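Local coordinates for Bd3459 (Bdellovibrio bacteriovorus, PDB 5CEC), which is a predatory endopeptidase of the penicillin-binding S13 family, probably cutting peptidoglycan peptide cross-links, and is bound here by the ankyrin-repeat immunity protein Bd3460, at residues Q54-D59 and M310-Y315. The protein carries 1 engineered substitution. Sequence-based numbering, arbitrary orientation.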
loop_
_atom_site.group_PDB
_atom_site.type_symbol
_atom_site.label_atom_id
_atom_site.label_comp_id
_atom_site.label_asym_id
_atom_site.label_seq_id
_atom_site.Cartn_x
_atom_site.Cartn_y
_atom_site.Cartn_z
ATOM N N GLN A 54 -6.362 30.054 2.017
ATOM C CA GLN A 54 -5.409 28.955 1.828
ATOM C C GLN A 54 -4.260 28.991 2.859
ATOM O O GLN A 54 -3.124 28.594 2.570
ATOM C CB GLN A 54 -4.896 28.889 0.377
ATOM C CG GLN A 54 -5.984 28.536 -0.632
ATOM C CD GLN A 54 -5.463 28.366 -2.051
ATOM O OE1 GLN A 54 -4.458 27.697 -2.288
ATOM N NE2 GLN A 54 -6.168 28.945 -3.007
ATOM N N GLN A 55 -4.579 29.431 4.075
ATOM C CA GLN A 55 -3.634 29.385 5.179
ATOM C C GLN A 55 -3.634 27.967 5.725
ATOM O O GLN A 55 -4.661 27.400 6.080
ATOM C CB GLN A 55 -4.018 30.358 6.283
ATOM C CG GLN A 55 -2.921 30.556 7.325
ATOM C CD GLN A 55 -3.262 31.651 8.323
ATOM O OE1 GLN A 55 -4.313 31.610 8.962
ATOM N NE2 GLN A 55 -2.376 32.638 8.462
ATOM N N ILE A 56 -2.460 27.400 5.808
ATOM C CA ILE A 56 -2.308 26.054 6.374
ATOM C C ILE A 56 -2.240 26.130 7.899
ATOM O O ILE A 56 -1.480 26.938 8.450
ATOM C CB ILE A 56 -1.071 25.370 5.799
ATOM C CG1 ILE A 56 -1.233 25.228 4.281
ATOM C CG2 ILE A 56 -0.825 24.014 6.460
ATOM C CD1 ILE A 56 0.051 24.882 3.547
ATOM N N GLN A 57 -3.033 25.296 8.574
ATOM C CA GLN A 57 -3.100 25.249 10.031
ATOM C C GLN A 57 -2.207 24.109 10.510
ATOM O O GLN A 57 -2.213 23.038 9.933
ATOM C CB GLN A 57 -4.538 24.948 10.482
ATOM C CG GLN A 57 -5.592 25.889 9.915
ATOM C CD GLN A 57 -5.256 27.323 10.190
ATOM O OE1 GLN A 57 -4.909 27.672 11.319
ATOM N NE2 GLN A 57 -5.333 28.167 9.159
ATOM N N GLY A 58 -1.482 24.317 11.597
ATOM C CA GLY A 58 -0.743 23.223 12.207
ATOM C C GLY A 58 0.290 23.779 13.131
ATOM O O GLY A 58 0.329 24.987 13.357
ATOM N N ASP A 59 1.132 22.886 13.638
ATOM C CA ASP A 59 2.154 23.250 14.612
ATOM C C ASP A 59 3.357 24.028 14.035
ATOM O O ASP A 59 3.467 24.216 12.838
ATOM C CB ASP A 59 2.613 21.992 15.386
ATOM C CG ASP A 59 3.152 20.914 14.482
ATOM O OD1 ASP A 59 4.129 21.203 13.737
ATOM O OD2 ASP A 59 2.611 19.763 14.523
ATOM N N MET A 310 3.083 18.918 1.928
ATOM C CA MET A 310 2.114 17.852 1.716
ATOM C C MET A 310 0.685 18.373 1.507
ATOM O O MET A 310 -0.057 17.882 0.655
ATOM C CB MET A 310 2.207 16.833 2.852
ATOM C CG MET A 310 3.534 16.098 2.933
ATOM S SD MET A 310 4.034 15.252 1.399
ATOM C CE MET A 310 5.050 16.474 0.584
ATOM N N ILE A 311 0.297 19.389 2.268
ATOM C CA ILE A 311 -1.008 20.020 2.071
ATOM C C ILE A 311 -1.085 20.659 0.681
ATOM O O ILE A 311 -2.075 20.497 -0.010
ATOM C CB ILE A 311 -1.290 21.055 3.149
ATOM C CG1 ILE A 311 -1.247 20.399 4.544
ATOM C CG2 ILE A 311 -2.624 21.735 2.876
ATOM C CD1 ILE A 311 -2.267 19.285 4.749
ATOM N N LYS A 312 -0.042 21.354 0.262
ATOM C CA LYS A 312 -0.028 21.975 -1.067
ATOM C C LYS A 312 -0.137 20.961 -2.194
ATOM O O LYS A 312 -0.855 21.141 -3.171
ATOM C CB LYS A 312 1.199 22.837 -1.284
ATOM C CG LYS A 312 1.289 24.063 -0.376
ATOM C CD LYS A 312 2.603 24.804 -0.574
ATOM C CE LYS A 312 2.647 25.557 -1.894
ATOM N NZ LYS A 312 1.774 26.774 -1.932
ATOM N N VAL A 313 0.530 19.827 -1.996
ATOM C CA VAL A 313 0.439 18.732 -2.953
ATOM C C VAL A 313 -0.987 18.211 -3.042
ATOM O O VAL A 313 -1.495 17.985 -4.159
ATOM C CB VAL A 313 1.446 17.614 -2.580
ATOM C CG1 VAL A 313 1.143 16.303 -3.299
ATOM C CG2 VAL A 313 2.861 18.079 -2.892
ATOM N N LEU A 314 -1.633 18.016 -1.897
ATOM C CA LEU A 314 -3.036 17.558 -1.904
ATOM C C LEU A 314 -3.958 18.557 -2.625
ATOM O O LEU A 314 -4.800 18.164 -3.448
ATOM C CB LEU A 314 -3.537 17.287 -0.498
ATOM C CG LEU A 314 -2.892 16.012 0.121
ATOM C CD1 LEU A 314 -3.005 16.072 1.638
ATOM C CD2 LEU A 314 -3.485 14.723 -0.440
ATOM N N TYR A 315 -3.804 19.843 -2.309
ATOM C CA TYR A 315 -4.608 20.890 -2.950
ATOM C C TYR A 315 -4.451 20.850 -4.458
ATOM O O TYR A 315 -5.443 20.862 -5.222
ATOM C CB TYR A 315 -4.192 22.256 -2.440
ATOM C CG TYR A 315 -4.925 23.357 -3.120
ATOM C CD1 TYR A 315 -4.480 23.879 -4.329
ATOM C CD2 TYR A 315 -6.092 23.856 -2.573
ATOM C CE1 TYR A 315 -5.164 24.888 -4.957
ATOM C CE2 TYR A 315 -6.803 24.851 -3.198
ATOM C CZ TYR A 315 -6.347 25.388 -4.406
ATOM O OH TYR A 315 -7.004 26.360 -5.056
#
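Ile56 and Ile311 make the apolar part of this contact. Their side chains slide past each other in opposite directions. Ile56 CG1 lies 4.0 Å from Ile311 CG2, and Ile56 CG2 lies 4.1 Å from Ile311 CG1, so each branch of one residue meets the other kind of branch of its partner. In Ile56, CG1 is anti to the carbonyl carbon (chi1 -61°), and the extended chi2 of 166° carries CD1 on to the helix. There CD1 sits 4.1 Å from Ile311 CB and grazes the aliphatic part of Lys312, with CG at 4.2 Å. Ile311 also touches Cys45 and Met47 of strand 40-48 and Tyr379 of strand 376-385.

Gln54 and Tyr315 make the polar part. The side chains cross at about a right angle, yet the amide and ring planes are only 25° apart. Gln54 OE1 lies over one ring face, 3.6 Å above the plane and offset toward the rim; its nearest ring atom is Tyr315 CZ at 3.7 Å. Gln54 NE2 lies 3.4 Å from Tyr315 OH.

A side-chain bond from Gln57 to the Gln55 carbonyl ties segment 54-59 to itself, and backbone pairing of Gln57 with His46 ties it to strand 40-48.

The contact brings the loop leading into the edge strand 57-58 against helix 307-322, which packs on the same antiparallel sheet. A helix lying on this sheet fits the transpeptidase fold of the beta-lactamase clan, to which the S13 family belongs. The contact thus joins isoleucine packing with an amide whose oxygen lies over the rim of a tyrosine ring, at the surface of the protein.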